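Local coordinates for tail fiber protein (Acinetobacter phage AM24, PDB 5W5P), which probably recognises and degrades the capsular polysaccharide of Acinetobacter baumannii, acting as the trimeric tailspike with which the phage attaches to its host, at residues 312-317 against 334-339; 473-478 against 577-582; 71-76 against 98-103. One frame throughout, in Å; residues are numbered along the deposited sequence.

Contact 1. Residues 312-317 against 334-339; sequences DGNLWE and IGNYFE
Two asparagines one coil apart, Asn314 and Asn336, make the polar centre of this contact. Asn336 OD1 takes two bonds from one residue: the backbone N of Asn314 at 2.9 Å and, from the other face of the amide plane, Asn314 ND2 at 3.2 Å. The side chains point the same way with their amide planes only 9° apart, as in the asparagine ladders of parallel beta-helices. The ladder runs on: Asn287 N donates to Asn314 OD1 on one side and Asn336 N to Asn372 OD1 on the other. Asparagine suits such a rung because its oxygen accepts from the coil before while its NH2 is taken up by a main-chain carbonyl, Val284 O for Asn314 and Cys311 O for Asn336.

Just before the asparagines, Asp312 OD1 accepts from Ile334 N at 2.9 Å, while Gly313 and Gly335 take positive phi angles that glycine adopts easily. Beyond them the chains run as parallel strands, joined by Tyr337 N to Asn314 O, Trp316 N to Tyr337 O and Glu339 N to Trp316 O. With CG anti to its backbone N (chi1 179°), Tyr337 lies alongside Leu315, CD1 to CD1 3.5 Å. On the other face Trp316 CB sits 3.5 Å from Phe338 CD1, the rings meeting obliquely at 74°. A water donates to Glu317 OE2 (2.7 Å) and is also hydrogen-bonded to Tyr337 OH.

Strand 288-290 flanks Leu315 and Trp316, strand 365-375 continues the stack past Tyr337, and Phe322 meets both Trp316 and Phe338 edge-to-face. Ile334 packs against its counterparts in both neighbouring subunits.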
loop_
_atom_site.group_PDB
_atom_site.type_symbol
_atom_site.label_atom_id
_atom_site.label_comp_id
_atom_site.label_asym_id
_atom_site.label_seq_id
_atom_site.Cartn_x
_atom_site.Cartn_y
_atom_site.Cartn_z
ATOM N N ASP A 312 3.040 -1.820 -6.810
ATOM C CA ASP A 312 2.010 -2.467 -6.009
ATOM C C ASP A 312 0.795 -2.831 -6.856
ATOM O O ASP A 312 0.409 -2.088 -7.762
ATOM C CB ASP A 312 1.575 -1.564 -4.848
ATOM C CG ASP A 312 2.744 -1.112 -3.988
ATOM O OD1 ASP A 312 3.754 -1.845 -3.919
ATOM O OD2 ASP A 312 2.648 -0.026 -3.373
ATOM N N GLY A 313 0.201 -3.986 -6.553
ATOM C CA GLY A 313 -1.080 -4.368 -7.119
ATOM C C GLY A 313 -1.160 -4.395 -8.630
ATOM O O GLY A 313 -2.258 -4.268 -9.183
ATOM N N ASN A 314 -0.034 -4.558 -9.320
ATOM C CA ASN A 314 -0.050 -4.654 -10.771
ATOM C C ASN A 314 -0.528 -6.034 -11.217
ATOM O O ASN A 314 -0.451 -7.020 -10.480
ATOM C CB ASN A 314 1.341 -4.401 -11.350
ATOM C CG ASN A 314 1.755 -2.950 -11.266
ATOM O OD1 ASN A 314 1.202 -2.089 -11.953
ATOM N ND2 ASN A 314 2.749 -2.671 -10.430
ATOM N N LEU A 315 -1.032 -6.087 -12.448
ATOM C CA LEU A 315 -1.239 -7.339 -13.163
ATOM C C LEU A 315 -0.109 -7.499 -14.170
ATOM O O LEU A 315 0.217 -6.551 -14.893
ATOM C CB LEU A 315 -2.598 -7.354 -13.862
ATOM C CG LEU A 315 -2.861 -8.329 -15.012
ATOM C CD1 LEU A 315 -3.125 -9.721 -14.499
ATOM C CD2 LEU A 315 -4.050 -7.842 -15.826
ATOM N N TRP A 316 0.504 -8.685 -14.197
ATOM C CA TRP A 316 1.648 -8.971 -15.074
ATOM C C TRP A 316 1.512 -10.417 -15.553
ATOM O O TRP A 316 1.998 -11.347 -14.899
ATOM C CB TRP A 316 2.966 -8.736 -14.349
ATOM C CG TRP A 316 4.155 -8.637 -15.249
ATOM C CD1 TRP A 316 5.125 -9.585 -15.438
ATOM C CD2 TRP A 316 4.515 -7.525 -16.075
ATOM N NE1 TRP A 316 6.060 -9.132 -16.337
ATOM C CE2 TRP A 316 5.713 -7.866 -16.737
ATOM C CE3 TRP A 316 3.942 -6.274 -16.320
ATOM C CZ2 TRP A 316 6.343 -7.001 -17.632
ATOM C CZ3 TRP A 316 4.567 -5.415 -17.209
ATOM C CH2 TRP A 316 5.754 -5.783 -17.856
ATOM N N GLU A 317 0.861 -10.597 -16.700
ATOM C CA GLU A 317 0.525 -11.913 -17.225
ATOM C C GLU A 317 1.093 -12.081 -18.627
ATOM O O GLU A 317 1.084 -11.136 -19.425
ATOM C CB GLU A 317 -0.995 -12.114 -17.244
ATOM C CG GLU A 317 -1.447 -13.560 -17.339
ATOM C CD GLU A 317 -2.918 -13.720 -17.013
ATOM O OE1 GLU A 317 -3.583 -12.693 -16.759
ATOM O OE2 GLU A 317 -3.411 -14.870 -17.008
ATOM N N ILE A 334 4.307 -4.630 -3.287
ATOM C CA ILE A 334 3.217 -5.110 -2.445
ATOM C C ILE A 334 2.075 -5.585 -3.334
ATOM O O ILE A 334 1.470 -4.791 -4.065
ATOM C CB ILE A 334 2.733 -4.035 -1.462
ATOM C CG1 ILE A 334 3.926 -3.389 -0.744
ATOM C CG2 ILE A 334 1.692 -4.613 -0.496
ATOM C CD1 ILE A 334 3.536 -2.436 0.370
ATOM N N GLY A 335 1.773 -6.879 -3.267
ATOM C CA GLY A 335 0.527 -7.384 -3.809
ATOM C C GLY A 335 0.451 -7.498 -5.311
ATOM O O GLY A 335 -0.646 -7.455 -5.869
ATOM N N ASN A 336 1.583 -7.642 -5.992
ATOM C CA ASN A 336 1.540 -7.820 -7.434
ATOM C C ASN A 336 0.971 -9.190 -7.794
ATOM O O ASN A 336 0.975 -10.130 -6.994
ATOM C CB ASN A 336 2.928 -7.648 -8.043
ATOM C CG ASN A 336 3.376 -6.206 -8.048
ATOM O OD1 ASN A 336 2.720 -5.345 -8.640
ATOM N ND2 ASN A 336 4.483 -5.925 -7.363
ATOM N N TYR A 337 0.469 -9.286 -9.022
ATOM C CA TYR A 337 -0.126 -10.503 -9.561
ATOM C C TYR A 337 0.686 -10.899 -10.788
ATOM O O TYR A 337 0.585 -10.258 -11.842
ATOM C CB TYR A 337 -1.602 -10.270 -9.900
ATOM C CG TYR A 337 -2.353 -11.442 -10.508
ATOM C CD1 TYR A 337 -2.192 -11.780 -11.847
ATOM C CD2 TYR A 337 -3.264 -12.177 -9.756
ATOM C CE1 TYR A 337 -2.883 -12.830 -12.409
ATOM C CE2 TYR A 337 -3.968 -13.230 -10.314
ATOM C CZ TYR A 337 -3.774 -13.551 -11.642
ATOM O OH TYR A 337 -4.468 -14.597 -12.209
ATOM N N PHE A 338 1.501 -11.940 -10.644
ATOM C CA PHE A 338 2.269 -12.503 -11.743
ATOM C C PHE A 338 1.691 -13.859 -12.122
ATOM O O PHE A 338 1.393 -14.680 -11.248
ATOM C CB PHE A 338 3.741 -12.654 -11.364
ATOM C CG PHE A 338 4.396 -11.376 -10.942
ATOM C CD1 PHE A 338 4.840 -10.466 -11.889
ATOM C CD2 PHE A 338 4.588 -11.089 -9.598
ATOM C CE1 PHE A 338 5.457 -9.285 -11.504
ATOM C CE2 PHE A 338 5.205 -9.913 -9.204
ATOM C CZ PHE A 338 5.639 -9.008 -10.157
ATOM N N GLU A 339 1.535 -14.090 -13.427
ATOM C CA GLU A 339 0.941 -15.333 -13.915
ATOM C C GLU A 339 1.507 -15.675 -15.285
ATOM O O GLU A 339 1.314 -14.917 -16.240
ATOM C CB GLU A 339 -0.584 -15.218 -13.985
ATOM C CG GLU A 339 -1.280 -16.491 -14.439
ATOM C CD GLU A 339 -0.964 -17.677 -13.544
ATOM O OE1 GLU A 339 -0.962 -17.509 -12.307
ATOM O OE2 GLU A 339 -0.721 -18.781 -14.077
HETATM O O HOH W 1 -5.298 -14.356 -15.169
#

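Contact 2. Residues 473-478 against 577-582; sequences VAEIDT and KYLLKL
Ile476 and Leu580 meet on the buried face of an antiparallel pair, CG2 of the isoleucine 4.1 Å from CD1 of the leucine and the two side chains nearly at right angles. The isoleucine's other branch, CG1, lies between its backbone N and carbonyl carbon (chi1 67°), which brings it 3.7 Å from Tyr578 CB. Ala474 sets its small methyl CB 4.1 Å from Leu580 CD1, and Met496 of strand 492-503 packs on all three aliphatic residues. At one end Val473 CG2 touches Leu582 CG; at the other, Thr478 CG2 approaches the Tyr578 ring at its edge.

Backbone bonds link Ile476 with Tyr578 in both directions. Further along, Val473 N gives Leu580 O a nearly straight bond of 2.7 Å, and Ala474 N adds a weak one to the same oxygen: a classic beta bulge.

The opposite face is mixed, with Leu579 among the charged Glu475, Asp477 and Lys577. The extended side chain of Lys577 crosses those of Glu475 and Asp477, its methylenes against their carboxylates, with CG 3.2 Å from Asp477 OD2. Its NZ makes a long salt bridge of 3.8 Å to Glu475 OE1, which hydrogen-bonds to Thr623 OG1, while Asp477 OD1 has Thr576 OG1. Leu579 CD2 lies 3.3 Å from Glu475 OE2.

One face is thus wholly apolar in its contacts and the other mostly charged, where the loose lysine-glutamate pairing probably contributes mainly a diffuse attraction.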
loop_
_atom_site.group_PDB
_atom_site.type_symbol
_atom_site.label_atom_id
_atom_site.label_comp_id
_atom_site.label_asym_id
_atom_site.label_seq_id
_atom_site.Cartn_x
_atom_site.Cartn_y
_atom_site.Cartn_z
ATOM N N VAL A 473 13.411 -17.729 43.943
ATOM C CA VAL A 473 13.974 -16.831 42.942
ATOM C C VAL A 473 13.043 -16.595 41.765
ATOM O O VAL A 473 13.283 -15.658 40.987
ATOM C CB VAL A 473 15.342 -17.339 42.440
ATOM C CG1 VAL A 473 16.387 -17.103 43.510
ATOM C CG2 VAL A 473 15.266 -18.808 42.014
ATOM N N ALA A 474 11.978 -17.373 41.621
ATOM C CA ALA A 474 11.124 -17.273 40.449
ATOM C C ALA A 474 9.835 -18.029 40.725
ATOM O O ALA A 474 9.771 -18.880 41.617
ATOM C CB ALA A 474 11.816 -17.822 39.196
ATOM N N GLU A 475 8.805 -17.698 39.950
ATOM C CA GLU A 475 7.505 -18.338 40.093
ATOM C C GLU A 475 6.862 -18.432 38.718
ATOM O O GLU A 475 6.674 -17.413 38.046
ATOM C CB GLU A 475 6.621 -17.558 41.065
ATOM C CG GLU A 475 5.204 -18.090 41.179
ATOM C CD GLU A 475 4.329 -17.218 42.055
ATOM O OE1 GLU A 475 3.458 -16.507 41.511
ATOM O OE2 GLU A 475 4.513 -17.240 43.288
ATOM N N ILE A 476 6.542 -19.648 38.298
ATOM C CA ILE A 476 5.843 -19.881 37.045
ATOM C C ILE A 476 4.474 -20.462 37.366
ATOM O O ILE A 476 4.242 -21.016 38.445
ATOM C CB ILE A 476 6.634 -20.811 36.103
ATOM C CG1 ILE A 476 6.714 -22.220 36.688
ATOM C CG2 ILE A 476 8.032 -20.252 35.846
ATOM C CD1 ILE A 476 7.551 -23.171 35.866
ATOM N N ASP A 477 3.551 -20.330 36.415
ATOM C CA ASP A 477 2.185 -20.802 36.599
ATOM C C ASP A 477 1.775 -21.699 35.442
ATOM O O ASP A 477 2.170 -21.475 34.293
ATOM C CB ASP A 477 1.201 -19.634 36.727
ATOM C CG ASP A 477 -0.003 -19.977 37.585
ATOM O OD1 ASP A 477 -0.408 -21.159 37.607
ATOM O OD2 ASP A 477 -0.540 -19.062 38.244
ATOM N N THR A 478 0.976 -22.719 35.757
ATOM C CA THR A 478 0.472 -23.667 34.772
ATOM C C THR A 478 -1.040 -23.584 34.606
ATOM O O THR A 478 -1.623 -24.416 33.900
ATOM C CB THR A 478 0.870 -25.096 35.159
ATOM O OG1 THR A 478 0.173 -25.484 36.352
ATOM C CG2 THR A 478 2.368 -25.188 35.405
ATOM N N LYS A 577 0.947 -23.078 40.619
ATOM C CA LYS A 577 2.222 -22.413 40.416
ATOM C C LYS A 577 3.379 -23.301 40.859
ATOM O O LYS A 577 3.209 -24.277 41.594
ATOM C CB LYS A 577 2.267 -21.083 41.173
ATOM C CG LYS A 577 1.152 -20.125 40.796
ATOM C CD LYS A 577 1.177 -18.862 41.636
ATOM C CE LYS A 577 -0.035 -17.993 41.349
ATOM N NZ LYS A 577 -0.237 -16.965 42.405
ATOM N N TYR A 578 4.574 -22.941 40.398
ATOM C CA TYR A 578 5.808 -23.594 40.810
ATOM C C TYR A 578 6.774 -22.518 41.279
ATOM O O TYR A 578 7.058 -21.570 40.540
ATOM C CB TYR A 578 6.413 -24.416 39.668
ATOM C CG TYR A 578 5.822 -25.805 39.560
ATOM C CD1 TYR A 578 4.664 -26.029 38.828
ATOM C CD2 TYR A 578 6.415 -26.891 40.201
ATOM C CE1 TYR A 578 4.112 -27.290 38.729
ATOM C CE2 TYR A 578 5.866 -28.161 40.110
ATOM C CZ TYR A 578 4.715 -28.351 39.370
ATOM O OH TYR A 578 4.154 -29.602 39.259
ATOM N N LEU A 579 7.253 -22.653 42.513
ATOM C CA LEU A 579 8.244 -21.743 43.069
ATOM C C LEU A 579 9.628 -22.341 42.854
ATOM O O LEU A 579 9.917 -23.433 43.353
ATOM C CB LEU A 579 7.992 -21.506 44.559
ATOM C CG LEU A 579 6.558 -21.272 45.044
ATOM C CD1 LEU A 579 6.546 -21.072 46.551
ATOM C CD2 LEU A 579 5.927 -20.080 44.344
ATOM N N LEU A 580 10.473 -21.636 42.111
ATOM C CA LEU A 580 11.858 -22.050 41.921
ATOM C C LEU A 580 12.722 -21.400 42.994
ATOM O O LEU A 580 12.594 -20.201 43.262
ATOM C CB LEU A 580 12.349 -21.671 40.525
ATOM C CG LEU A 580 11.687 -22.417 39.361
ATOM C CD1 LEU A 580 10.481 -21.645 38.842
ATOM C CD2 LEU A 580 12.680 -22.675 38.239
ATOM N N LYS A 581 13.585 -22.196 43.623
ATOM C CA LYS A 581 14.358 -21.741 44.770
ATOM C C LYS A 581 15.809 -22.183 44.649
ATOM O O LYS A 581 16.109 -23.252 44.108
ATOM C CB LYS A 581 13.781 -22.273 46.087
ATOM C CG LYS A 581 12.267 -22.317 46.158
ATOM C CD LYS A 581 11.825 -23.047 47.410
ATOM C CE LYS A 581 10.324 -23.009 47.576
ATOM N NZ LYS A 581 9.940 -23.570 48.901
ATOM N N LEU A 582 16.707 -21.353 45.179
ATOM C CA LEU A 582 18.130 -21.648 45.227
ATOM C C LEU A 582 18.614 -21.647 46.672
ATOM O O LEU A 582 18.139 -20.866 47.504
ATOM C CB LEU A 582 18.939 -20.638 44.406
ATOM C CG LEU A 582 18.682 -20.655 42.899
ATOM C CD1 LEU A 582 19.396 -19.500 42.212
ATOM C CD2 LEU A 582 19.101 -21.990 42.297
#

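Contact 3. Residues 71-76 against 98-103; sequences GLFYAD and WKRKWN
Gly71 opens the pairing in a backbone conformation (phi 159°) that suits glycine, since a CB would be jammed against the carbonyl O of the residue before; the Arg100 guanidinium also comes close, NH1 lying 3.9 Å from Gly71 CA. Leu72 is joined to Lys101 twice, directly through Lys101 N to Leu72 O at 2.9 Å and indirectly through a water that accepts from Leu72 N and donates to Lys101 O. Phe73 turns to the buried face, where its CZ lies over one face of the Arg100 guanidinium, 3.5 Å from NH2, with the two planes 63° apart. NH2 donates to Gly87 O and Gly69 O and NH1 to Gly70 O, and Trp110 adds a cation-pi contact.

Tyr74 exchanges backbone bonds with Lys99 in both directions. Its CG is tucked between backbone N and carbonyl carbon (chi1 78°), which sets the ring against two lysine chains: CE1 lies 3.6 Å from Lys99 CB, and Lys101 crosses at about a right angle, its CD 3.8 Å from Tyr74 CD1. Ala75 places its methyl over the six-membered ring of Trp98, a CH-pi contact of 3.9 Å from CB to the ring centroid. Asp76 OD2 then forms a 2.6 Å salt bridge with Lys99 NZ, which Asp79 also pairs.

The two strands are the middle pair of a four-stranded antiparallel sheet, between strands 56-59 and 89-91. Leu45 of helix 42-46 packs on Phe73 and Trp98, and Lys101 NZ reaches Gly60 O of a neighbouring subunit.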
loop_
_atom_site.group_PDB
_atom_site.type_symbol
_atom_site.label_atom_id
_atom_site.label_comp_id
_atom_site.label_asym_id
_atom_site.label_seq_id
_atom_site.Cartn_x
_atom_site.Cartn_y
_atom_site.Cartn_z
ATOM N N GLY A 71 -17.113 25.489 -34.704
ATOM C CA GLY A 71 -17.424 26.094 -33.426
ATOM C C GLY A 71 -17.951 27.504 -33.615
ATOM O O GLY A 71 -18.183 27.960 -34.733
ATOM N N LEU A 72 -18.129 28.181 -32.483
ATOM C CA LEU A 72 -18.624 29.550 -32.465
ATOM C C LEU A 72 -17.460 30.533 -32.508
ATOM O O LEU A 72 -16.431 30.324 -31.859
ATOM C CB LEU A 72 -19.467 29.805 -31.213
ATOM C CG LEU A 72 -20.760 29.006 -31.037
ATOM C CD1 LEU A 72 -21.159 28.978 -29.570
ATOM C CD2 LEU A 72 -21.886 29.589 -31.890
ATOM N N PHE A 73 -17.637 31.608 -33.273
ATOM C CA PHE A 73 -16.649 32.670 -33.398
ATOM C C PHE A 73 -17.351 34.012 -33.238
ATOM O O PHE A 73 -18.420 34.229 -33.818
ATOM C CB PHE A 73 -15.929 32.604 -34.753
ATOM C CG PHE A 73 -15.003 31.428 -34.893
ATOM C CD1 PHE A 73 -15.480 30.195 -35.315
ATOM C CD2 PHE A 73 -13.653 31.553 -34.596
ATOM C CE1 PHE A 73 -14.627 29.111 -35.439
ATOM C CE2 PHE A 73 -12.797 30.472 -34.720
ATOM C CZ PHE A 73 -13.286 29.251 -35.142
ATOM N N TYR A 74 -16.761 34.908 -32.451
ATOM C CA TYR A 74 -17.305 36.243 -32.262
ATOM C C TYR A 74 -16.351 37.279 -32.838
ATOM O O TYR A 74 -15.128 37.129 -32.755
ATOM C CB TYR A 74 -17.591 36.538 -30.782
ATOM C CG TYR A 74 -16.381 36.879 -29.943
ATOM C CD1 TYR A 74 -15.574 35.872 -29.415
ATOM C CD2 TYR A 74 -16.058 38.200 -29.656
ATOM C CE1 TYR A 74 -14.469 36.169 -28.634
ATOM C CE2 TYR A 74 -14.958 38.511 -28.881
ATOM C CZ TYR A 74 -14.165 37.491 -28.370
ATOM O OH TYR A 74 -13.066 37.795 -27.593
ATOM N N ALA A 75 -16.921 38.321 -33.436
ATOM C CA ALA A 75 -16.138 39.387 -34.058
ATOM C C ALA A 75 -15.670 40.340 -32.966
ATOM O O ALA A 75 -16.447 41.144 -32.449
ATOM C CB ALA A 75 -16.958 40.112 -35.119
ATOM N N ASP A 76 -14.392 40.242 -32.608
ATOM C CA ASP A 76 -13.792 41.110 -31.596
ATOM C C ASP A 76 -13.462 42.446 -32.251
ATOM O O ASP A 76 -12.394 42.630 -32.842
ATOM C CB ASP A 76 -12.555 40.454 -30.994
ATOM C CG ASP A 76 -12.077 41.152 -29.741
ATOM O OD1 ASP A 76 -12.706 42.151 -29.335
ATOM O OD2 ASP A 76 -11.067 40.703 -29.162
ATOM N N TRP A 98 -11.877 37.291 -35.855
ATOM C CA TRP A 98 -12.807 36.313 -35.310
ATOM C C TRP A 98 -12.083 35.442 -34.289
ATOM O O TRP A 98 -11.013 34.893 -34.574
ATOM C CB TRP A 98 -13.393 35.445 -36.429
ATOM C CG TRP A 98 -14.254 36.204 -37.416
ATOM C CD1 TRP A 98 -13.865 36.718 -38.621
ATOM C CD2 TRP A 98 -15.645 36.523 -37.277
ATOM N NE1 TRP A 98 -14.924 37.341 -39.232
ATOM C CE2 TRP A 98 -16.029 37.232 -38.429
ATOM C CE3 TRP A 98 -16.602 36.275 -36.289
ATOM C CZ2 TRP A 98 -17.328 37.697 -38.621
ATOM C CZ3 TRP A 98 -17.893 36.740 -36.483
ATOM C CH2 TRP A 98 -18.242 37.441 -37.636
ATOM N N LYS A 99 -12.662 35.316 -33.100
ATOM C CA LYS A 99 -12.074 34.528 -32.024
ATOM C C LYS A 99 -13.043 33.440 -31.590
ATOM O O LYS A 99 -14.228 33.703 -31.364
ATOM C CB LYS A 99 -11.685 35.409 -30.831
ATOM C CG LYS A 99 -10.880 36.610 -31.252
ATOM C CD LYS A 99 -10.395 37.466 -30.104
ATOM C CE LYS A 99 -9.135 38.215 -30.528
ATOM N NZ LYS A 99 -8.914 39.404 -29.663
ATOM N N ARG A 100 -12.531 32.222 -31.478
ATOM C CA ARG A 100 -13.348 31.086 -31.080
ATOM C C ARG A 100 -13.792 31.236 -29.632
ATOM O O ARG A 100 -13.016 31.648 -28.765
ATOM C CB ARG A 100 -12.562 29.783 -31.263
ATOM C CG ARG A 100 -13.297 28.525 -30.846
ATOM C CD ARG A 100 -12.364 27.314 -30.865
ATOM N NE ARG A 100 -11.789 27.072 -32.187
ATOM C CZ ARG A 100 -12.367 26.330 -33.125
ATOM N NH1 ARG A 100 -13.539 25.759 -32.887
ATOM N NH2 ARG A 100 -11.775 26.153 -34.297
ATOM N N LYS A 101 -15.056 30.914 -29.380
ATOM C CA LYS A 101 -15.598 30.878 -28.027
ATOM C C LYS A 101 -15.287 29.508 -27.439
ATOM O O LYS A 101 -15.806 28.493 -27.913
ATOM C CB LYS A 101 -17.101 31.140 -28.034
ATOM C CG LYS A 101 -17.522 32.446 -28.703
ATOM C CD LYS A 101 -17.913 33.493 -27.673
ATOM C CE LYS A 101 -19.066 34.353 -28.165
ATOM N NZ LYS A 101 -19.524 35.293 -27.109
ATOM N N TRP A 102 -14.432 29.476 -26.418
ATOM C CA TRP A 102 -14.095 28.228 -25.746
ATOM C C TRP A 102 -13.594 28.539 -24.342
ATOM O O TRP A 102 -12.786 29.454 -24.157
ATOM C CB TRP A 102 -13.042 27.437 -26.536
ATOM C CG TRP A 102 -11.699 28.109 -26.657
ATOM C CD1 TRP A 102 -11.383 29.172 -27.452
ATOM C CD2 TRP A 102 -10.493 27.753 -25.971
ATOM N NE1 TRP A 102 -10.057 29.502 -27.299
ATOM C CE2 TRP A 102 -9.490 28.647 -26.395
ATOM C CE3 TRP A 102 -10.164 26.766 -25.039
ATOM C CZ2 TRP A 102 -8.182 28.583 -25.921
ATOM C CZ3 TRP A 102 -8.864 26.709 -24.565
ATOM C CH2 TRP A 102 -7.890 27.612 -25.009
ATOM N N ASN A 103 -14.084 27.783 -23.360
ATOM C CA ASN A 103 -13.643 27.916 -21.978
ATOM C C ASN A 103 -13.159 26.589 -21.411
ATOM O O ASN A 103 -12.961 26.474 -20.195
ATOM C CB ASN A 103 -14.764 28.484 -21.102
ATOM C CG ASN A 103 -16.061 27.711 -21.233
ATOM O OD1 ASN A 103 -16.068 26.536 -21.596
ATOM N ND2 ASN A 103 -17.172 28.372 -20.931
HETATM O O HOH W 2 -17.250 26.850 -30.129
#

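How the contacts relate
From the N terminus the first closure is contact 3, which brings 98-103 back onto 71-76 over 21 intervening residues and belongs to the small antiparallel sheet ahead of the parallel coils. Contact 1 follows, closing a loop of 16 residues, so that successive coils of the beta-helix meet. Contact 2 spans far more, 98 residues, and joins two strands of the C-terminal antiparallel domain. The three loops lie in series along the chain, neither nested nor crossing. Contacts 2 and 3 sit on opposite sides of the chain's centre, their centres about 93 Å apart; the centre of contact 1 lies about 53 Å from that of contact 2 and about 49 Å from that of contact 3.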